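Local coordinates for protein adenine Deaminase (PDB 2ICS) that binds two zinc ions per subunit and adenine, and acts as an amidohydrolase-superfamily hydrolase that deacetylates acetyl-(R)-mandelate only very inefficiently in vitro, at residues E42-E47 and G366-N371; V20-K25 and A329-F334; V134-V139 and A173-Q178. All coordinates share one frame; numbering follows the deposited sequence.

Contact 1: residues E42-E47 and G366-N371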
loop_
_atom_site.group_PDB
_atom_site.type_symbol
_atom_site.label_atom_id
_atom_site.label_comp_id
_atom_site.label_asym_id
_atom_site.label_seq_id
_atom_site.Cartn_x
_atom_site.Cartn_y
_atom_site.Cartn_z
ATOM N N GLU A 42 11.513 -18.807 -22.599
ATOM C CA GLU A 42 12.182 -19.229 -21.382
ATOM C C GLU A 42 11.158 -19.863 -20.451
ATOM O O GLU A 42 9.995 -19.452 -20.415
ATOM C CB GLU A 42 12.852 -18.038 -20.690
ATOM C CG GLU A 42 14.021 -18.442 -19.799
ATOM C CD GLU A 42 14.621 -17.276 -19.037
ATOM O OE1 GLU A 42 14.814 -16.202 -19.645
ATOM O OE2 GLU A 42 14.910 -17.438 -17.831
ATOM N N THR A 43 11.596 -20.869 -19.707
ATOM C CA THR A 43 10.724 -21.566 -18.774
ATOM C C THR A 43 11.401 -21.661 -17.420
ATOM O O THR A 43 12.558 -22.060 -17.324
ATOM C CB THR A 43 10.395 -22.989 -19.274
ATOM O OG1 THR A 43 9.694 -22.904 -20.520
ATOM C CG2 THR A 43 9.530 -23.737 -18.257
ATOM N N ILE A 44 10.680 -21.280 -16.373
ATOM C CA ILE A 44 11.221 -21.334 -15.025
ATOM C C ILE A 44 10.647 -22.539 -14.291
ATOM O O ILE A 44 9.439 -22.777 -14.315
ATOM C CB ILE A 44 10.882 -20.053 -14.232
ATOM C CG1 ILE A 44 11.558 -18.843 -14.884
ATOM C CG2 ILE A 44 11.334 -20.200 -12.781
ATOM C CD1 ILE A 44 11.259 -17.524 -14.187
ATOM N N HIS A 45 11.526 -23.300 -13.648
ATOM C CA HIS A 45 11.119 -24.482 -12.904
ATOM C C HIS A 45 11.381 -24.240 -11.426
ATOM O O HIS A 45 12.494 -24.423 -10.942
ATOM C CB HIS A 45 11.899 -25.702 -13.404
ATOM C CG HIS A 45 11.651 -26.018 -14.847
ATOM N ND1 HIS A 45 10.499 -26.636 -15.285
ATOM C CD2 HIS A 45 12.375 -25.744 -15.957
ATOM C CE1 HIS A 45 10.525 -26.730 -16.602
ATOM N NE2 HIS A 45 11.652 -26.195 -17.036
ATOM N N LEU A 46 10.343 -23.814 -10.716
ATOM C CA LEU A 46 10.451 -23.525 -9.292
ATOM C C LEU A 46 10.709 -24.776 -8.466
ATOM O O LEU A 46 10.383 -25.887 -8.881
ATOM C CB LEU A 46 9.165 -22.845 -8.806
ATOM C CG LEU A 46 8.821 -21.552 -9.550
ATOM C CD1 LEU A 46 7.445 -21.071 -9.147
ATOM C CD2 LEU A 46 9.876 -20.503 -9.255
ATOM N N GLU A 47 11.314 -24.588 -7.298
ATOM C CA GLU A 47 11.592 -25.694 -6.395
ATOM C C GLU A 47 10.289 -26.067 -5.711
ATOM O O GLU A 47 9.458 -25.203 -5.445
ATOM C CB GLU A 47 12.609 -25.280 -5.328
ATOM C CG GLU A 47 14.026 -25.100 -5.839
ATOM C CD GLU A 47 14.551 -26.348 -6.526
ATOM O OE1 GLU A 47 14.473 -27.444 -5.925
ATOM O OE2 GLU A 47 15.042 -26.231 -7.670
ATOM N N GLY A 366 6.426 -9.172 -17.196
ATOM C CA GLY A 366 6.995 -10.291 -17.920
ATOM C C GLY A 366 8.496 -10.439 -17.766
ATOM O O GLY A 366 9.063 -11.447 -18.192
ATOM N N GLN A 367 9.147 -9.443 -17.171
ATOM C CA GLN A 367 10.591 -9.496 -16.962
ATOM C C GLN A 367 10.880 -10.140 -15.611
ATOM O O GLN A 367 10.169 -9.899 -14.635
ATOM C CB GLN A 367 11.201 -8.091 -16.998
ATOM C CG GLN A 367 11.030 -7.361 -18.323
ATOM C CD GLN A 367 11.578 -8.149 -19.499
ATOM O OE1 GLN A 367 12.752 -8.536 -19.513
ATOM N NE2 GLN A 367 10.731 -8.391 -20.494
ATOM N N ILE A 368 11.934 -10.944 -15.560
ATOM C CA ILE A 368 12.314 -11.646 -14.343
ATOM C C ILE A 368 13.442 -10.945 -13.594
ATOM O O ILE A 368 14.425 -10.505 -14.196
ATOM C CB ILE A 368 12.773 -13.081 -14.676
ATOM C CG1 ILE A 368 11.653 -13.822 -15.406
ATOM C CG2 ILE A 368 13.171 -13.819 -13.406
ATOM C CD1 ILE A 368 12.117 -15.073 -16.113
ATOM N N TYR A 369 13.291 -10.853 -12.277
ATOM C CA TYR A 369 14.292 -10.237 -11.413
ATOM C C TYR A 369 14.490 -11.164 -10.219
ATOM O O TYR A 369 13.529 -11.509 -9.525
ATOM C CB TYR A 369 13.816 -8.862 -10.939
ATOM C CG TYR A 369 13.537 -7.882 -12.061
ATOM C CD1 TYR A 369 14.579 -7.226 -12.726
ATOM C CD2 TYR A 369 12.230 -7.613 -12.463
ATOM C CE1 TYR A 369 14.322 -6.324 -13.763
ATOM C CE2 TYR A 369 11.961 -6.716 -13.496
ATOM C CZ TYR A 369 13.006 -6.076 -14.143
ATOM O OH TYR A 369 12.727 -5.197 -15.170
ATOM N N ASP A 370 15.734 -11.567 -9.982
ATOM C CA ASP A 370 16.052 -12.467 -8.880
ATOM C C ASP A 370 16.155 -11.724 -7.551
ATOM O O ASP A 370 16.756 -10.651 -7.478
ATOM C CB ASP A 370 17.367 -13.188 -9.169
ATOM C CG ASP A 370 17.528 -14.449 -8.347
ATOM O OD1 ASP A 370 17.417 -14.374 -7.104
ATOM O OD2 ASP A 370 17.769 -15.517 -8.950
ATOM N N ASN A 371 15.570 -12.306 -6.506
ATOM C CA ASN A 371 15.567 -11.721 -5.164
ATOM C C ASN A 371 14.627 -10.518 -5.070
ATOM O O ASN A 371 13.406 -10.652 -5.188
ATOM C CB ASN A 371 16.984 -11.299 -4.754
ATOM C CG ASN A 371 17.902 -12.484 -4.502
ATOM O OD1 ASN A 371 19.103 -12.315 -4.268
ATOM N ND2 ASN A 371 17.341 -13.692 -4.543
#

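Contact 2: residues V20-K25 and A329-F334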
loop_
_atom_site.group_PDB
_atom_site.type_symbol
_atom_site.label_atom_id
_atom_site.label_comp_id
_atom_site.label_asym_id
_atom_site.label_seq_id
_atom_site.Cartn_x
_atom_site.Cartn_y
_atom_site.Cartn_z
ATOM N N VAL A 20 0.012 -24.393 -9.334
ATOM C CA VAL A 20 -0.196 -23.393 -10.368
ATOM C C VAL A 20 0.991 -23.209 -11.309
ATOM O O VAL A 20 2.147 -23.356 -10.914
ATOM C CB VAL A 20 -0.556 -22.023 -9.737
ATOM C CG1 VAL A 20 0.660 -21.422 -9.059
ATOM C CG2 VAL A 20 -1.092 -21.090 -10.790
ATOM N N GLU A 21 0.679 -22.907 -12.566
ATOM C CA GLU A 21 1.678 -22.655 -13.595
ATOM C C GLU A 21 1.132 -21.457 -14.358
ATOM O O GLU A 21 -0.066 -21.382 -14.620
ATOM C CB GLU A 21 1.830 -23.857 -14.536
ATOM C CG GLU A 21 2.091 -25.179 -13.818
ATOM C CD GLU A 21 2.805 -26.204 -14.691
ATOM O OE1 GLU A 21 2.526 -26.259 -15.910
ATOM O OE2 GLU A 21 3.638 -26.966 -14.148
ATOM N N ILE A 22 2.004 -20.515 -14.699
ATOM C CA ILE A 22 1.574 -19.317 -15.408
ATOM C C ILE A 22 2.284 -19.150 -16.749
ATOM O O ILE A 22 3.497 -19.313 -16.845
ATOM C CB ILE A 22 1.816 -18.038 -14.549
ATOM C CG1 ILE A 22 1.040 -18.124 -13.231
ATOM C CG2 ILE A 22 1.371 -16.801 -15.307
ATOM C CD1 ILE A 22 1.663 -19.028 -12.194
ATOM N N ALA A 23 1.513 -18.821 -17.780
ATOM C CA ALA A 23 2.050 -18.613 -19.120
ATOM C C ALA A 23 1.981 -17.122 -19.428
ATOM O O ALA A 23 0.933 -16.502 -19.272
ATOM C CB ALA A 23 1.236 -19.407 -20.140
ATOM N N ILE A 24 3.096 -16.553 -19.873
ATOM C CA ILE A 24 3.162 -15.126 -20.165
ATOM C C ILE A 24 3.581 -14.788 -21.597
ATOM O O ILE A 24 4.481 -15.416 -22.160
ATOM C CB ILE A 24 4.157 -14.433 -19.205
ATOM C CG1 ILE A 24 3.667 -14.578 -17.762
ATOM C CG2 ILE A 24 4.332 -12.973 -19.589
ATOM C CD1 ILE A 24 4.680 -14.133 -16.721
ATOM N N LYS A 25 2.929 -13.784 -22.172
ATOM C CA LYS A 25 3.257 -13.328 -23.518
ATOM C C LYS A 25 2.839 -11.870 -23.683
ATOM O O LYS A 25 1.706 -11.500 -23.374
ATOM C CB LYS A 25 2.570 -14.193 -24.581
ATOM C CG LYS A 25 1.077 -13.970 -24.713
ATOM C CD LYS A 25 0.521 -14.735 -25.904
ATOM C CE LYS A 25 -0.956 -14.431 -26.123
ATOM N NZ LYS A 25 -1.486 -15.116 -27.337
ATOM N N ALA A 329 1.512 -9.093 -16.473
ATOM C CA ALA A 329 2.349 -10.165 -15.964
ATOM C C ALA A 329 3.276 -9.707 -14.837
ATOM O O ALA A 329 4.487 -9.545 -15.027
ATOM C CB ALA A 329 3.161 -10.779 -17.106
ATOM N N ASP A 330 2.689 -9.479 -13.667
ATOM C CA ASP A 330 3.445 -9.094 -12.476
ATOM C C ASP A 330 3.208 -10.211 -11.472
ATOM O O ASP A 330 2.060 -10.541 -11.168
ATOM C CB ASP A 330 2.937 -7.776 -11.882
ATOM C CG ASP A 330 3.160 -6.591 -12.796
ATOM O OD1 ASP A 330 4.009 -6.678 -13.713
ATOM O OD2 ASP A 330 2.494 -5.559 -12.581
ATOM N N LEU A 331 4.285 -10.798 -10.967
ATOM C CA LEU A 331 4.170 -11.889 -10.009
ATOM C C LEU A 331 5.262 -11.835 -8.964
ATOM O O LEU A 331 6.342 -11.303 -9.199
ATOM C CB LEU A 331 4.267 -13.250 -10.711
ATOM C CG LEU A 331 3.244 -13.665 -11.767
ATOM C CD1 LEU A 331 3.484 -12.909 -13.070
ATOM C CD2 LEU A 331 3.382 -15.159 -12.005
ATOM N N THR A 332 4.970 -12.399 -7.803
ATOM C CA THR A 332 5.938 -12.458 -6.735
ATOM C C THR A 332 6.044 -13.935 -6.392
ATOM O O THR A 332 5.031 -14.614 -6.200
ATOM C CB THR A 332 5.485 -11.649 -5.505
ATOM O OG1 THR A 332 5.297 -10.276 -5.883
ATOM C CG2 THR A 332 6.535 -11.725 -4.403
ATOM N N ILE A 333 7.275 -14.427 -6.361
ATOM C CA ILE A 333 7.561 -15.822 -6.065
ATOM C C ILE A 333 8.304 -15.800 -4.739
ATOM O O ILE A 333 9.307 -15.093 -4.586
ATOM C CB ILE A 333 8.408 -16.428 -7.199
ATOM C CG1 ILE A 333 7.663 -16.232 -8.529
ATOM C CG2 ILE A 333 8.657 -17.902 -6.951
ATOM C CD1 ILE A 333 8.373 -16.793 -9.743
ATOM N N PHE A 334 7.811 -16.575 -3.780
ATOM C CA PHE A 334 8.383 -16.555 -2.444
ATOM C C PHE A 334 8.279 -17.857 -1.669
ATOM O O PHE A 334 7.687 -18.835 -2.127
ATOM C CB PHE A 334 7.665 -15.468 -1.650
ATOM C CG PHE A 334 6.171 -15.661 -1.598
ATOM C CD1 PHE A 334 5.583 -16.388 -0.564
ATOM C CD2 PHE A 334 5.358 -15.172 -2.621
ATOM C CE1 PHE A 334 4.206 -16.631 -0.552
ATOM C CE2 PHE A 334 3.982 -15.411 -2.620
ATOM C CZ PHE A 334 3.404 -16.140 -1.586
#

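Contact 3: residues V134-V139 and A173-Q178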
loop_
_atom_site.group_PDB
_atom_site.type_symbol
_atom_site.label_atom_id
_atom_site.label_comp_id
_atom_site.label_asym_id
_atom_site.label_seq_id
_atom_site.Cartn_x
_atom_site.Cartn_y
_atom_site.Cartn_z
ATOM N N VAL A 134 -3.631 24.809 -1.465
ATOM C CA VAL A 134 -4.605 23.804 -1.866
ATOM C C VAL A 134 -5.523 24.318 -2.970
ATOM O O VAL A 134 -6.647 24.747 -2.700
ATOM C CB VAL A 134 -5.464 23.366 -0.657
ATOM C CG1 VAL A 134 -6.513 22.354 -1.091
ATOM C CG2 VAL A 134 -4.573 22.768 0.417
ATOM N N GLN A 135 -5.041 24.271 -4.210
ATOM C CA GLN A 135 -5.826 24.733 -5.357
ATOM C C GLN A 135 -6.456 23.566 -6.105
ATOM O O GLN A 135 -5.752 22.749 -6.701
ATOM C CB GLN A 135 -4.950 25.530 -6.327
ATOM C CG GLN A 135 -4.440 26.854 -5.790
ATOM C CD GLN A 135 -3.612 27.617 -6.815
ATOM O OE1 GLN A 135 -4.109 27.993 -7.884
ATOM N NE2 GLN A 135 -2.340 27.847 -6.494
ATOM N N ALA A 136 -7.782 23.493 -6.079
ATOM C CA ALA A 136 -8.501 22.423 -6.762
ATOM C C ALA A 136 -8.101 22.346 -8.234
ATOM O O ALA A 136 -7.893 21.258 -8.775
ATOM C CB ALA A 136 -10.008 22.647 -6.644
ATOM N N SER A 137 -7.992 23.508 -8.870
ATOM C CA SER A 137 -7.634 23.583 -10.278
ATOM C C SER A 137 -6.324 22.892 -10.593
ATOM O O SER A 137 -6.231 22.140 -11.563
ATOM C CB SER A 137 -7.544 25.044 -10.727
ATOM O OG SER A 137 -8.818 25.660 -10.678
ATOM N N LEU A 138 -5.307 23.154 -9.782
ATOM C CA LEU A 138 -4.002 22.551 -10.014
ATOM C C LEU A 138 -4.049 21.033 -9.908
ATOM O O LEU A 138 -3.345 20.334 -10.636
ATOM C CB LEU A 138 -2.970 23.109 -9.029
ATOM C CG LEU A 138 -2.737 24.622 -9.059
ATOM C CD1 LEU A 138 -1.528 24.956 -8.193
ATOM C CD2 LEU A 138 -2.510 25.092 -10.492
ATOM N N VAL A 139 -4.880 20.522 -9.006
ATOM C CA VAL A 139 -4.991 19.079 -8.836
ATOM C C VAL A 139 -5.656 18.469 -10.062
ATOM O O VAL A 139 -5.205 17.446 -10.578
ATOM C CB VAL A 139 -5.802 18.716 -7.569
ATOM C CG1 VAL A 139 -6.030 17.212 -7.508
ATOM C CG2 VAL A 139 -5.047 19.173 -6.324
ATOM N N ALA A 173 -10.791 18.250 0.012
ATOM C CA ALA A 173 -10.374 16.989 -0.598
ATOM C C ALA A 173 -11.591 16.284 -1.199
ATOM O O ALA A 173 -11.538 15.790 -2.322
ATOM C CB ALA A 173 -9.699 16.098 0.446
ATOM N N LYS A 174 -12.690 16.245 -0.454
ATOM C CA LYS A 174 -13.902 15.610 -0.954
ATOM C C LYS A 174 -14.462 16.354 -2.175
ATOM O O LYS A 174 -15.000 15.739 -3.093
ATOM C CB LYS A 174 -14.955 15.538 0.155
ATOM C CG LYS A 174 -14.575 14.600 1.300
ATOM C CD LYS A 174 -14.459 13.147 0.826
ATOM C CE LYS A 174 -15.821 12.559 0.478
ATOM N NZ LYS A 174 -15.719 11.189 -0.110
ATOM N N GLN A 175 -14.327 17.678 -2.182
ATOM C CA GLN A 175 -14.807 18.490 -3.298
ATOM C C GLN A 175 -13.977 18.168 -4.537
ATOM O O GLN A 175 -14.516 17.952 -5.623
ATOM C CB GLN A 175 -14.674 19.976 -2.962
ATOM C CG GLN A 175 -15.000 20.919 -4.110
ATOM C CD GLN A 175 -14.600 22.352 -3.806
ATOM O OE1 GLN A 175 -15.026 22.926 -2.801
ATOM N NE2 GLN A 175 -13.777 22.939 -4.674
ATOM N N ILE A 176 -12.658 18.148 -4.357
ATOM C CA ILE A 176 -11.726 17.836 -5.430
ATOM C C ILE A 176 -12.017 16.443 -5.985
ATOM O O ILE A 176 -11.847 16.196 -7.182
ATOM C CB ILE A 176 -10.272 17.872 -4.922
ATOM C CG1 ILE A 176 -9.919 19.294 -4.485
ATOM C CG2 ILE A 176 -9.319 17.372 -6.010
ATOM C CD1 ILE A 176 -8.580 19.408 -3.811
ATOM N N GLN A 177 -12.446 15.535 -5.110
ATOM C CA GLN A 177 -12.769 14.171 -5.518
ATOM C C GLN A 177 -13.999 14.226 -6.413
ATOM O O GLN A 177 -14.058 13.575 -7.459
ATOM C CB GLN A 177 -13.056 13.296 -4.290
ATOM C CG GLN A 177 -13.452 11.855 -4.627
ATOM C CD GLN A 177 -13.702 11.000 -3.386
ATOM O OE1 GLN A 177 -14.559 11.317 -2.558
ATOM N NE2 GLN A 177 -12.952 9.911 -3.256
ATOM N N GLN A 178 -14.975 15.019 -5.989
ATOM C CA GLN A 178 -16.214 15.194 -6.730
ATOM C C GLN A 178 -15.921 15.766 -8.120
ATOM O O GLN A 178 -16.538 15.376 -9.108
ATOM C CB GLN A 178 -17.130 16.149 -5.965
ATOM C CG GLN A 178 -18.510 16.337 -6.573
ATOM C CD GLN A 178 -19.418 15.148 -6.326
ATOM O OE1 GLN A 178 -19.123 14.028 -6.746
ATOM N NE2 GLN A 178 -20.530 15.387 -5.638
#

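Contact 1: residues E42-E47 and G366-N371
I44 and I368 meet with their longer branches, because in both residues CG1 lies beside the backbone N and opposite the carbonyl carbon, and CD1 continues the chain outward (chi2 179° in I44). The two sheets of the small beta sandwich that accompanies the barrel in amidohydrolases come together here at an edge: strand 42-45 is an outermost strand of the four-stranded sheet and strand 367-370 an outermost strand of the larger one, which runs on into barrel strands. No backbone bond joins these strands, and the CA atoms of I44 and I368 stand 9.8 Å apart, a spacing bridged by side chains alone. The isoleucines approach tip to tip. I44 CD1 and I368 CD1 are modelled 3.2 Å apart, tighter than an ordinary methyl contact, so this exact separation is doubtful at the resolution of the structure. The flanking pairs are normal, with I44 CD1 3.9 Å from I368 CG1 and I44 CG1 4.0 Å from I368 CD1. L7 of strand 5-13 also touches I368. Strand 42-45 is carried by that same strand, to which E42 and I44 are bonded through the backbone at D6, L8 and K10. Just before I368, G366 (phi 92°) lies in the turn from strand 350-364 into strand 367-370. E42 adds a side chain extended beyond CG, with CG opposite its backbone N (chi1 -155°); it comes from the direction opposite to I368, at the solvent-exposed side, and sets OE2 at 4.0 Å from I368 CD1, a van der Waals approach of a carboxylate oxygen to a methyl.

Contact 2: residues V20-K25 and A329-F334
L331 divides its fork between two isoleucines of the facing strand. Its CD2 lies 4.0 Å from I22 CG1, the two side chains meeting tip to tip, while its CD1 lies 4.0 Å from I24 CD1 as those chains slide past each other in opposite directions. A329 supplies the third point of contact: its CB is held 3.5 Å from I24 CG2 and 3.7 Å from I24 CD1. With CG1 beside the backbone N (chi1 -62°) and CG2 opposite it, I24 brings both branches round this one methyl. All four residues are buried, and no hydrogen bond crosses between the segments; the contact is purely apolar.

In the next shell, I9 of strand 5-13 also packs on L331. The D330 and T332 side chains, which do not touch 20-25, are bonded elsewhere: D330 OD2 forms a salt bridge with K320, D330 OD1 accepts from the backbone N of G365, and T332 OG1 is bonded to W56 N and G82 O. On the first segment, E21 OE1 takes a salt bridge from K10 and a hydrogen bond from I36 N. The contact thus belongs to the interior of the beta sandwich that adjoins the barrel, with strand 19-25 running between strands 28-33 and 5-13 in one sheet, and strand 331-344 between strands 51-61 and 350-364 in the other.

Contact 3: residues V134-V139 and A173-Q178
I176 faces A136 and V139 and works as the hub of the contact, its two branches serving different partners. The segments belong to two outer helices of the TIM barrel: helix 136-145 leads into strand 150-152, and helix 168-178 leads into strand 186-189. The I176 and V139 side chains cross at about a right angle, with I176 CG2 3.6 Å from V139 CG1 and 4.1 Å from V139 CB. The other branch is placed by a chi1 of -64°, which lays CG1 beside the backbone N and carries it over the first turn of helix 136-145, 4.0 Å from A136 CB. A136 is small enough to let the helices come close, the CA atoms of A136 and I176 being 5.8 Å apart. Q135 occupies the N-cap position, and its carbonyl O accepts a weak, 3.3 Å bond from V139 N. Toward solvent, Q175 NE2 passes 4.3 Å from A136 CB, a loose approach; the polar partner of Q175 NE2 is E179 OE2, just past the end of helix 168-178. Away from the contact, K174 and Q177 form a polar cluster with D207 and E204. There K174, already paired with D207 and E204, donates from NZ to Q177 OE1 at 2.7 Å, in the carbonyl plane with a C=O...N angle of 153°, while Q177 NE2 donates to I183 O and D207 OD1.

Contacts 1 and 2 both join the two sheets of the beta sandwich, with centres about 8 Å apart, but at different depths: contact 2 is fully buried and wholly aliphatic, whereas contact 1 is a surface contact at the edge strands and admits a carboxylate. They also touch directly, through a probable hydrogen bond of 2.9 Å from G366 N to A329 O and through packing of L46 CD2 on I333 CG2. Contact 3 lies on the opposite side of the chain's centre, about 43 Å and 38 Å from contacts 1 and 2 between centres. It joins barrel helices, is partly buried and apolar at its centre, with the Q175 amide at its exposed border.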